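Local structure of probable tautomerase/dehalogenase AU4130 (Aspergillus fumigatus Af293, 3C6V) at residues K135-A143 against W152-F161; P23-L34 against Y59-A69. The protein is of unknown function but is probably a tautomerase or dehalogenase of the tautomerase superfamily, built as a trimer. One frame throughout, in Å; residues are numbered along the deposited sequence.

Interaction 1 of 2, residues K135-A143 against W152-F161; sequences KINGLAPPA and WVRENRPVRF. With SO4 (sulfate ion), chain E.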
loop_
_atom_site.group_PDB
_atom_site.type_symbol
_atom_site.label_atom_id
_atom_site.label_comp_id
_atom_site.label_asym_id
_atom_site.label_seq_id
_atom_site.Cartn_x
_atom_site.Cartn_y
_atom_site.Cartn_z
ATOM N N LYS B 135 -13.575 -1.289 -8.356
ATOM C CA LYS B 135 -15.035 -1.526 -8.217
ATOM C C LYS B 135 -15.486 -1.437 -6.756
ATOM O O LYS B 135 -14.711 -1.751 -5.816
ATOM C CB LYS B 135 -15.436 -2.898 -8.775
ATOM C CG LYS B 135 -15.277 -3.080 -10.307
ATOM C CD LYS B 135 -16.187 -4.225 -10.788
ATOM C CE LYS B 135 -15.854 -4.582 -12.218
ATOM N NZ LYS B 135 -16.761 -5.686 -12.651
ATOM N N ILE B 136 -16.748 -1.058 -6.564
ATOM C CA ILE B 136 -17.323 -1.034 -5.223
ATOM C C ILE B 136 -18.572 -1.916 -5.271
ATOM O O ILE B 136 -19.419 -1.772 -6.181
ATOM C CB ILE B 136 -17.683 0.416 -4.756
ATOM C CG1 ILE B 136 -16.464 1.362 -4.884
ATOM C CG2 ILE B 136 -18.184 0.406 -3.317
ATOM C CD1 ILE B 136 -16.796 2.866 -4.637
ATOM N N ASN B 137 -18.664 -2.867 -4.337
ATOM C CA ASN B 137 -19.736 -3.865 -4.372
ATOM C C ASN B 137 -19.896 -4.461 -5.779
ATOM O O ASN B 137 -21.015 -4.744 -6.257
ATOM C CB ASN B 137 -21.058 -3.271 -3.869
ATOM C CG ASN B 137 -21.024 -2.994 -2.364
ATOM O OD1 ASN B 137 -19.947 -2.874 -1.759
ATOM N ND2 ASN B 137 -22.200 -2.864 -1.766
ATOM N N GLY B 138 -18.763 -4.689 -6.431
ATOM C CA GLY B 138 -18.785 -5.407 -7.718
ATOM C C GLY B 138 -19.233 -4.566 -8.910
ATOM O O GLY B 138 -19.491 -5.113 -9.994
ATOM N N LEU B 139 -19.308 -3.245 -8.719
ATOM C CA LEU B 139 -19.726 -2.327 -9.781
ATOM C C LEU B 139 -18.636 -1.300 -10.048
ATOM O O LEU B 139 -18.137 -0.694 -9.114
ATOM C CB LEU B 139 -20.979 -1.566 -9.339
ATOM C CG LEU B 139 -22.223 -2.410 -9.060
ATOM C CD1 LEU B 139 -23.290 -1.515 -8.462
ATOM C CD2 LEU B 139 -22.713 -2.994 -10.358
ATOM N N ALA B 140 -18.306 -1.042 -11.318
ATOM C CA ALA B 140 -17.429 0.116 -11.606
ATOM C C ALA B 140 -18.167 1.421 -11.302
ATOM O O ALA B 140 -19.307 1.616 -11.763
ATOM C CB ALA B 140 -16.957 0.092 -13.045
ATOM N N PRO B 141 -17.561 2.323 -10.481
ATOM C CA PRO B 141 -18.280 3.563 -10.197
ATOM C C PRO B 141 -18.469 4.473 -11.424
ATOM O O PRO B 141 -17.690 4.395 -12.386
ATOM C CB PRO B 141 -17.396 4.258 -9.147
ATOM C CG PRO B 141 -16.620 3.088 -8.483
ATOM C CD PRO B 141 -16.314 2.220 -9.693
ATOM N N PRO B 142 -19.473 5.358 -11.366
ATOM C CA PRO B 142 -19.781 6.226 -12.483
ATOM C C PRO B 142 -18.646 7.212 -12.768
ATOM O O PRO B 142 -17.797 7.466 -11.891
ATOM C CB PRO B 142 -20.989 7.017 -11.990
ATOM C CG PRO B 142 -21.497 6.320 -10.799
ATOM C CD PRO B 142 -20.350 5.615 -10.211
ATOM N N ALA B 143 -18.649 7.760 -13.989
ATOM C CA ALA B 143 -17.699 8.794 -14.386
ATOM C C ALA B 143 -17.795 10.008 -13.471
ATOM O O ALA B 143 -18.878 10.408 -13.090
ATOM C CB ALA B 143 -17.951 9.211 -15.849
ATOM N N TRP B 152 -25.422 7.996 -7.271
ATOM C CA TRP B 152 -24.631 7.408 -6.194
ATOM C C TRP B 152 -24.439 8.389 -5.019
ATOM O O TRP B 152 -24.390 7.972 -3.877
ATOM C CB TRP B 152 -23.287 6.911 -6.731
ATOM C CG TRP B 152 -23.388 5.645 -7.544
ATOM C CD1 TRP B 152 -24.408 5.260 -8.399
ATOM C CD2 TRP B 152 -22.425 4.599 -7.570
ATOM N NE1 TRP B 152 -24.118 4.027 -8.951
ATOM C CE2 TRP B 152 -22.905 3.601 -8.462
ATOM C CE3 TRP B 152 -21.190 4.413 -6.939
ATOM C CZ2 TRP B 152 -22.194 2.418 -8.717
ATOM C CZ3 TRP B 152 -20.469 3.215 -7.197
ATOM C CH2 TRP B 152 -20.966 2.255 -8.082
ATOM N N VAL B 153 -24.343 9.690 -5.304
ATOM C CA VAL B 153 -24.267 10.699 -4.239
ATOM C C VAL B 153 -25.551 10.668 -3.380
ATOM O O VAL B 153 -25.470 10.573 -2.148
ATOM C CB VAL B 153 -24.017 12.115 -4.811
ATOM C CG1 VAL B 153 -24.178 13.178 -3.730
ATOM C CG2 VAL B 153 -22.624 12.215 -5.414
ATOM N N ARG B 154 -26.714 10.712 -4.057
ATOM C CA ARG B 154 -28.038 10.818 -3.422
ATOM C C ARG B 154 -28.374 9.619 -2.575
ATOM O O ARG B 154 -28.982 9.749 -1.505
ATOM C CB ARG B 154 -29.160 10.869 -4.477
ATOM C CG ARG B 154 -29.213 12.081 -5.307
ATOM C CD ARG B 154 -30.587 12.169 -5.914
ATOM N NE ARG B 154 -30.842 11.267 -7.046
ATOM C CZ ARG B 154 -30.539 11.540 -8.315
ATOM N NH1 ARG B 154 -29.906 12.660 -8.641
ATOM N NH2 ARG B 154 -30.873 10.676 -9.265
ATOM N N GLU B 155 -28.057 8.449 -3.123
ATOM C CA GLU B 155 -28.312 7.169 -2.464
ATOM C C GLU B 155 -27.222 6.775 -1.488
ATOM O O GLU B 155 -27.449 5.909 -0.642
ATOM C CB GLU B 155 -28.471 6.057 -3.508
ATOM C CG GLU B 155 -29.621 6.266 -4.470
ATOM C CD GLU B 155 -30.997 6.366 -3.760
ATOM O OE1 GLU B 155 -31.137 5.951 -2.576
ATOM O OE2 GLU B 155 -31.933 6.868 -4.405
ATOM N N ASN B 156 -26.059 7.422 -1.610
ATOM C CA ASN B 156 -24.871 7.130 -0.812
ATOM C C ASN B 156 -24.551 5.627 -0.761
ATOM O O ASN B 156 -24.272 5.090 0.292
ATOM C CB ASN B 156 -24.955 7.735 0.611
ATOM C CG ASN B 156 -23.599 7.812 1.271
ATOM O OD1 ASN B 156 -22.620 8.159 0.619
ATOM N ND2 ASN B 156 -23.521 7.449 2.559
ATOM N N ARG B 157 -24.614 4.966 -1.910
ATOM C CA ARG B 157 -24.318 3.527 -2.040
ATOM C C ARG B 157 -24.179 3.202 -3.532
ATOM O O ARG B 157 -24.623 3.998 -4.369
ATOM C CB ARG B 157 -25.419 2.664 -1.406
ATOM C CG ARG B 157 -26.775 2.693 -2.160
ATOM C CD ARG B 157 -27.837 1.854 -1.432
ATOM N NE ARG B 157 -29.145 1.943 -2.079
ATOM C CZ ARG B 157 -29.509 1.240 -3.157
ATOM N NH1 ARG B 157 -28.673 0.368 -3.731
ATOM N NH2 ARG B 157 -30.717 1.404 -3.667
ATOM N N PRO B 158 -23.542 2.051 -3.876
ATOM C CA PRO B 158 -23.493 1.666 -5.287
ATOM C C PRO B 158 -24.856 1.206 -5.804
ATOM O O PRO B 158 -25.521 0.355 -5.192
ATOM C CB PRO B 158 -22.477 0.498 -5.324
ATOM C CG PRO B 158 -21.828 0.473 -3.962
ATOM C CD PRO B 158 -22.845 1.065 -3.020
ATOM N N VAL B 159 -25.287 1.832 -6.893
ATOM C CA VAL B 159 -26.605 1.583 -7.467
ATOM C C VAL B 159 -26.364 0.996 -8.838
ATOM O O VAL B 159 -25.589 1.543 -9.631
ATOM C CB VAL B 159 -27.424 2.883 -7.566
ATOM C CG1 VAL B 159 -28.862 2.592 -8.065
ATOM C CG2 VAL B 159 -27.474 3.582 -6.220
ATOM N N ARG B 160 -26.997 -0.142 -9.112
ATOM C CA ARG B 160 -26.859 -0.764 -10.422
ATOM C C ARG B 160 -27.700 0.037 -11.437
ATOM O O ARG B 160 -28.743 0.588 -11.086
ATOM C CB ARG B 160 -27.210 -2.270 -10.366
ATOM C CG ARG B 160 -27.238 -3.012 -11.733
ATOM C CD ARG B 160 -25.859 -3.444 -12.275
ATOM N NE ARG B 160 -25.341 -4.690 -11.675
ATOM C CZ ARG B 160 -24.325 -5.413 -12.168
ATOM N NH1 ARG B 160 -23.932 -6.523 -11.545
ATOM N NH2 ARG B 160 -23.697 -5.034 -13.281
ATOM N N PHE B 161 -27.223 0.151 -12.673
ATOM C CA PHE B 161 -28.035 0.773 -13.739
ATOM C C PHE B 161 -28.475 -0.259 -14.793
ATOM O O PHE B 161 -27.920 -1.367 -14.883
ATOM C CB PHE B 161 -27.300 1.965 -14.390
ATOM C CG PHE B 161 -26.942 3.061 -13.415
ATOM C CD1 PHE B 161 -27.949 3.822 -12.798
ATOM C CD2 PHE B 161 -25.601 3.316 -13.089
ATOM C CE1 PHE B 161 -27.623 4.837 -11.872
ATOM C CE2 PHE B 161 -25.265 4.320 -12.168
ATOM C CZ PHE B 161 -26.279 5.085 -11.552
ATOM O OXT PHE B 161 -29.398 -0.017 -15.586
HETATM S S SO4 E . -29.994 -1.129 -6.712
HETATM O O1 SO4 E . -30.236 0.144 -6.039
HETATM O O2 SO4 E . -28.675 -1.145 -7.340
HETATM O O3 SO4 E . -30.064 -2.215 -5.740
HETATM O O4 SO4 E . -31.031 -1.295 -7.729
#

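Interaction 2 of 2, residues P23-L34 against Y59-A69; sequences PRWLIQHSPNTL and YVQVHFIEQPA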
loop_
_atom_site.group_PDB
_atom_site.type_symbol
_atom_site.label_atom_id
_atom_site.label_comp_id
_atom_site.label_asym_id
_atom_site.label_seq_id
_atom_site.Cartn_x
_atom_site.Cartn_y
_atom_site.Cartn_z
ATOM N N PRO B 23 -11.196 7.754 -2.662
ATOM C CA PRO B 23 -9.820 7.617 -2.173
ATOM C C PRO B 23 -9.730 6.597 -1.029
ATOM O O PRO B 23 -10.740 6.320 -0.353
ATOM C CB PRO B 23 -9.544 9.001 -1.608
ATOM C CG PRO B 23 -10.894 9.361 -0.974
ATOM C CD PRO B 23 -11.955 8.721 -1.839
ATOM N N ARG B 24 -8.530 6.058 -0.791
ATOM C CA ARG B 24 -8.345 5.143 0.334
ATOM C C ARG B 24 -7.162 5.661 1.151
ATOM O O ARG B 24 -6.061 5.796 0.623
ATOM C CB ARG B 24 -8.053 3.729 -0.199
ATOM C CG ARG B 24 -7.648 2.704 0.886
ATOM C CD ARG B 24 -8.800 1.839 1.339
ATOM N NE ARG B 24 -9.448 1.013 0.311
ATOM C CZ ARG B 24 -9.018 -0.175 -0.123
ATOM N NH1 ARG B 24 -7.879 -0.697 0.314
ATOM N NH2 ARG B 24 -9.717 -0.811 -1.022
ATOM N N TRP B 25 -7.386 5.993 2.417
ATOM C CA TRP B 25 -6.308 6.497 3.272
ATOM C C TRP B 25 -5.880 5.407 4.269
ATOM O O TRP B 25 -6.724 4.802 4.930
ATOM C CB TRP B 25 -6.737 7.750 4.044
ATOM C CG TRP B 25 -6.899 9.028 3.189
ATOM C CD1 TRP B 25 -7.565 9.175 1.985
ATOM C CD2 TRP B 25 -6.398 10.323 3.530
ATOM N NE1 TRP B 25 -7.508 10.497 1.581
ATOM C CE2 TRP B 25 -6.789 11.213 2.500
ATOM C CE3 TRP B 25 -5.652 10.809 4.605
ATOM C CZ2 TRP B 25 -6.439 12.566 2.504
ATOM C CZ3 TRP B 25 -5.315 12.151 4.633
ATOM C CH2 TRP B 25 -5.724 13.029 3.581
ATOM N N LEU B 26 -4.580 5.145 4.340
ATOM C CA LEU B 26 -4.007 4.238 5.320
ATOM C C LEU B 26 -3.152 5.064 6.255
ATOM O O LEU B 26 -2.247 5.802 5.805
ATOM C CB LEU B 26 -3.160 3.153 4.626
ATOM C CG LEU B 26 -2.423 2.169 5.561
ATOM C CD1 LEU B 26 -3.468 1.335 6.391
ATOM C CD2 LEU B 26 -1.525 1.258 4.766
ATOM N N ILE B 27 -3.459 4.992 7.546
ATOM C CA ILE B 27 -2.800 5.877 8.514
ATOM C C ILE B 27 -2.173 5.005 9.601
ATOM O O ILE B 27 -2.876 4.461 10.471
ATOM C CB ILE B 27 -3.816 6.890 9.135
ATOM C CG1 ILE B 27 -4.479 7.719 8.011
ATOM C CG2 ILE B 27 -3.096 7.845 10.119
ATOM C CD1 ILE B 27 -5.466 8.841 8.507
ATOM N N GLN B 28 -0.867 4.838 9.501
ATOM C CA GLN B 28 -0.081 4.091 10.487
ATOM C C GLN B 28 0.416 5.079 11.547
ATOM O O GLN B 28 0.735 6.217 11.213
ATOM C CB GLN B 28 1.119 3.449 9.797
ATOM C CG GLN B 28 0.750 2.254 8.898
ATOM C CD GLN B 28 1.830 1.942 7.880
ATOM O OE1 GLN B 28 1.871 2.540 6.812
ATOM N NE2 GLN B 28 2.722 1.038 8.218
ATOM N N HIS B 29 0.489 4.662 12.819
ATOM C CA HIS B 29 0.838 5.618 13.891
ATOM C C HIS B 29 1.342 4.884 15.121
ATOM O O HIS B 29 1.041 3.679 15.333
ATOM C CB HIS B 29 -0.384 6.490 14.253
ATOM C CG HIS B 29 -1.549 5.682 14.758
ATOM N ND1 HIS B 29 -1.708 5.344 16.091
ATOM C CD2 HIS B 29 -2.598 5.130 14.101
ATOM C CE1 HIS B 29 -2.798 4.604 16.230
ATOM N NE2 HIS B 29 -3.363 4.470 15.039
ATOM N N SER B 30 2.109 5.592 15.947
ATOM C CA SER B 30 2.622 4.997 17.198
ATOM C C SER B 30 1.525 4.843 18.252
ATOM O O SER B 30 0.450 5.442 18.145
ATOM C CB SER B 30 3.785 5.859 17.742
ATOM O OG SER B 30 3.516 7.243 17.477
ATOM N N PRO B 31 1.790 4.042 19.302
ATOM C CA PRO B 31 0.826 3.944 20.411
ATOM C C PRO B 31 0.658 5.280 21.140
ATOM O O PRO B 31 1.586 6.131 21.156
ATOM C CB PRO B 31 1.472 2.901 21.343
ATOM C CG PRO B 31 2.409 2.119 20.436
ATOM C CD PRO B 31 2.961 3.164 19.510
ATOM N N ASN B 32 -0.509 5.470 21.735
ATOM C CA ASN B 32 -0.734 6.657 22.590
ATOM C C ASN B 32 -0.428 7.956 21.842
ATOM O O ASN B 32 0.176 8.886 22.409
ATOM C CB ASN B 32 0.149 6.597 23.852
ATOM C CG ASN B 32 -0.079 5.343 24.687
ATOM O OD1 ASN B 32 0.865 4.600 24.953
ATOM N ND2 ASN B 32 -1.319 5.109 25.113
ATOM N N THR B 33 -0.857 8.020 20.579
ATOM C CA THR B 33 -0.519 9.129 19.706
ATOM C C THR B 33 -1.739 9.883 19.197
ATOM O O THR B 33 -1.747 11.137 19.170
ATOM C CB THR B 33 0.439 8.650 18.578
ATOM O OG1 THR B 33 1.665 8.239 19.211
ATOM C CG2 THR B 33 0.726 9.751 17.546
ATOM N N LEU B 34 -2.740 9.120 18.758
ATOM C CA LEU B 34 -4.057 9.648 18.408
ATOM C C LEU B 34 -5.083 8.936 19.283
ATOM O O LEU B 34 -5.075 7.708 19.401
ATOM C CB LEU B 34 -4.392 9.338 16.935
ATOM C CG LEU B 34 -3.414 9.936 15.909
ATOM C CD1 LEU B 34 -3.751 9.442 14.459
ATOM C CD2 LEU B 34 -3.413 11.441 16.038
ATOM N N TYR B 59 -17.528 6.736 -0.658
ATOM C CA TYR B 59 -16.259 6.394 -1.337
ATOM C C TYR B 59 -15.064 6.535 -0.381
ATOM O O TYR B 59 -14.018 5.916 -0.597
ATOM C CB TYR B 59 -15.961 7.343 -2.514
ATOM C CG TYR B 59 -16.737 7.169 -3.797
ATOM C CD1 TYR B 59 -17.961 6.492 -3.827
ATOM C CD2 TYR B 59 -16.255 7.726 -4.982
ATOM C CE1 TYR B 59 -18.683 6.367 -5.031
ATOM C CE2 TYR B 59 -16.960 7.626 -6.165
ATOM C CZ TYR B 59 -18.175 6.939 -6.182
ATOM O OH TYR B 59 -18.854 6.859 -7.352
ATOM N N VAL B 60 -15.181 7.414 0.605
ATOM C CA VAL B 60 -13.995 7.803 1.380
ATOM C C VAL B 60 -13.747 6.761 2.453
ATOM O O VAL B 60 -14.544 6.621 3.357
ATOM C CB VAL B 60 -14.133 9.190 2.002
ATOM C CG1 VAL B 60 -12.836 9.571 2.726
ATOM C CG2 VAL B 60 -14.481 10.245 0.940
ATOM N N GLN B 61 -12.645 6.021 2.319
ATOM C CA GLN B 61 -12.231 5.033 3.323
ATOM C C GLN B 61 -10.969 5.507 4.019
ATOM O O GLN B 61 -9.999 5.928 3.352
ATOM C CB GLN B 61 -11.974 3.667 2.677
ATOM C CG GLN B 61 -13.241 3.101 1.958
ATOM C CD GLN B 61 -13.289 1.596 1.983
ATOM O OE1 GLN B 61 -12.482 0.952 2.655
ATOM N NE2 GLN B 61 -14.256 1.015 1.271
ATOM N N VAL B 62 -10.982 5.430 5.348
ATOM C CA VAL B 62 -9.850 5.842 6.153
ATOM C C VAL B 62 -9.621 4.751 7.179
ATOM O O VAL B 62 -10.540 4.451 7.987
ATOM C CB VAL B 62 -10.128 7.180 6.887
ATOM C CG1 VAL B 62 -8.920 7.558 7.785
ATOM C CG2 VAL B 62 -10.439 8.336 5.902
ATOM N N HIS B 63 -8.445 4.118 7.116
ATOM C CA HIS B 63 -8.150 2.991 8.002
ATOM C C HIS B 63 -6.873 3.295 8.785
ATOM O O HIS B 63 -5.849 3.635 8.191
ATOM C CB HIS B 63 -7.998 1.681 7.226
ATOM C CG HIS B 63 -9.203 1.328 6.391
ATOM N ND1 HIS B 63 -10.330 0.752 6.928
ATOM C CD2 HIS B 63 -9.456 1.486 5.072
ATOM C CE1 HIS B 63 -11.229 0.564 5.980
ATOM N NE2 HIS B 63 -10.725 0.996 4.838
ATOM N N PHE B 64 -6.956 3.164 10.099
ATOM C CA PHE B 64 -5.828 3.434 11.000
ATOM C C PHE B 64 -5.199 2.115 11.428
ATOM O O PHE B 64 -5.926 1.131 11.715
ATOM C CB PHE B 64 -6.331 4.155 12.287
ATOM C CG PHE B 64 -6.787 5.574 12.047
ATOM C CD1 PHE B 64 -8.086 5.832 11.620
ATOM C CD2 PHE B 64 -5.910 6.649 12.222
ATOM C CE1 PHE B 64 -8.524 7.139 11.368
ATOM C CE2 PHE B 64 -6.355 7.983 12.006
ATOM C CZ PHE B 64 -7.651 8.213 11.582
ATOM N N ILE B 65 -3.865 2.076 11.482
ATOM C CA ILE B 65 -3.160 0.886 11.998
ATOM C C ILE B 65 -2.143 1.311 13.037
ATOM O O ILE B 65 -1.171 2.040 12.726
ATOM C CB ILE B 65 -2.481 0.066 10.884
ATOM C CG1 ILE B 65 -3.556 -0.597 9.973
ATOM C CG2 ILE B 65 -1.546 -0.981 11.508
ATOM C CD1 ILE B 65 -2.937 -1.436 8.815
ATOM N N GLU B 66 -2.394 0.921 14.284
ATOM C CA GLU B 66 -1.430 1.241 15.344
ATOM C C GLU B 66 -0.240 0.287 15.237
ATOM O O GLU B 66 -0.397 -0.948 15.130
ATOM C CB GLU B 66 -2.066 1.191 16.730
ATOM C CG GLU B 66 -1.120 1.695 17.830
ATOM C CD GLU B 66 -1.810 1.858 19.157
ATOM O OE1 GLU B 66 -2.549 2.846 19.334
ATOM O OE2 GLU B 66 -1.564 1.020 20.031
ATOM N N GLN B 67 0.946 0.876 15.266
ATOM C CA GLN B 67 2.218 0.145 15.190
ATOM C C GLN B 67 2.770 0.018 16.613
ATOM O O GLN B 67 3.137 1.033 17.190
ATOM C CB GLN B 67 3.214 0.935 14.317
ATOM C CG GLN B 67 2.788 1.068 12.821
ATOM C CD GLN B 67 3.119 -0.169 11.998
ATOM O OE1 GLN B 67 3.981 -0.984 12.360
ATOM N NE2 GLN B 67 2.480 -0.289 10.872
ATOM N N PRO B 68 2.831 -1.216 17.183
ATOM C CA PRO B 68 3.428 -1.385 18.533
ATOM C C PRO B 68 4.860 -0.873 18.599
ATOM O O PRO B 68 5.555 -0.814 17.572
ATOM C CB PRO B 68 3.388 -2.902 18.781
ATOM C CG PRO B 68 2.281 -3.410 17.871
ATOM C CD PRO B 68 2.343 -2.492 16.632
ATOM N N ALA B 69 5.293 -0.507 19.805
ATOM C CA ALA B 69 6.651 -0.030 20.015
ATOM C C ALA B 69 7.557 -1.141 19.526
ATOM O O ALA B 69 7.259 -2.318 19.742
ATOM C CB ALA B 69 6.894 0.236 21.511
HETATM O O HOH W 1 -2.262 3.444 22.027
HETATM O O HOH W 2 -4.795 4.457 19.551
#

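Interaction 1 of 2, residues K135-A143 against W152-F161
A type I' beta turn from Ile136 to Leu139, which begins on the last residue of the short strand 135-136, and the C-terminal tail that leaves helix 147-155 pack together around the indole of Trp152 in this tautomerase-family subunit. Pro142 lies over one face of the indole: its CD stands 3.5 Å from the centroid of the six-membered ring and 12° off the normal, a CH-pi contact for which the rigid pyrrolidine is well made. The opposite face is lined by backbone at Pro158 and Val159. The tail also helps to set the ring's rotation through a bent bond (134°) from Trp152 NE1 to Val159 O, 3.0 Å away; the oxygen is tilted from the ring plane, although NE1 meets a lone pair in the carbonyl plane. Leu139 CB reaches the ring edge at CH2 (4.0 Å), and its CD1 rests on Pro158 CB at 3.8 Å. Pro158 pushes CG against Ile136 CG2 (3.7 Å), the side chains crossing at about a right angle. Asn137, whose positive phi suits the turn, lays CB on the same CG, while its amide bonds to Trp122 and Asp121 of the second subunit. A sulfate, probably from crystallisation, takes Arg160 N on O2 and both terminal nitrogens of Arg157 on O1. Because the Arg160 chain folds back at chi2 and chi3 (both 81°), Leu139 CD2 sits over the centre of its guanidinium, 3.4 Å from NE.

Interaction 2 of 2, residues P23-L34 against Y59-A69
Seven backbone hydrogen bonds join the parallel strands 24-29 and 61-66 of a beta-alpha-beta unit, the building block of the tautomerase fold. The ladder starts at Gln61 N to Pro23 O (3.3 Å) and ends at Gln67 N to His29 O (2.8 Å). On the face bearing Arg24, Leu26 and Gln28, His63 NE2 donates to Gln61 OE1 at 2.8 Å, lying in both the ring plane and the carbonyl plane. Arg24 runs alongside Gln61 and brings CD to the edge of the His63 ring, 3.8 Å from CD2. Its guanidinium carries on to a salt bridge with Glu123 of the second subunit, a reach that suits a long, charged side chain.

The face of Trp25, Ile27, Val62 and Phe64 is apolar and turns toward the helices. Ile27 CD1 touches both Val62 CG1 and Phe64 CE2, Ile27 and Phe64 lying side by side and pointing the same way, and Leu34 CD1 adds to the Phe64 ring. Branched and aromatic residues suit this extended backbone and fill the core beside helix 36-51. His29 and Glu66 form the face's polar end, where Glu66 OE1 receives a bond from the water that accepts Asn32 N. His29 CG takes the position between backbone N and carbonyl carbon (chi1 61°), which turns the imidazole over the neighbouring strand: ND1 donates to Ser30 O (3.0 Å), and Glu66 CA lies over the ring face, 3.9 Å from its centroid.

How the interactions relate
From the N terminus the chain enters interaction 2 first: strand 24-29 is followed by helix 36-51, and the return along 61-66 closes this beta-alpha-beta crossover. The chain then passes through strands 82-90 and 121-129 before interaction 1 opens, where 135-143 and 152-161 close a short loop that contains the first part of helix 147-155. The two closures lie in series, neither nested nor crossed, with centres about 26 Å apart. Tyr59 bridges them: its OH packs against Trp152 CE3 (3.4 Å) and against Pro141 and Pro142. The end of helix 147-155 and the loop at Pro141 and Pro142 are thus tied to the entrance of strand 61-66, at the edge of the chain's own sheet, while both interactions also touch the second subunit.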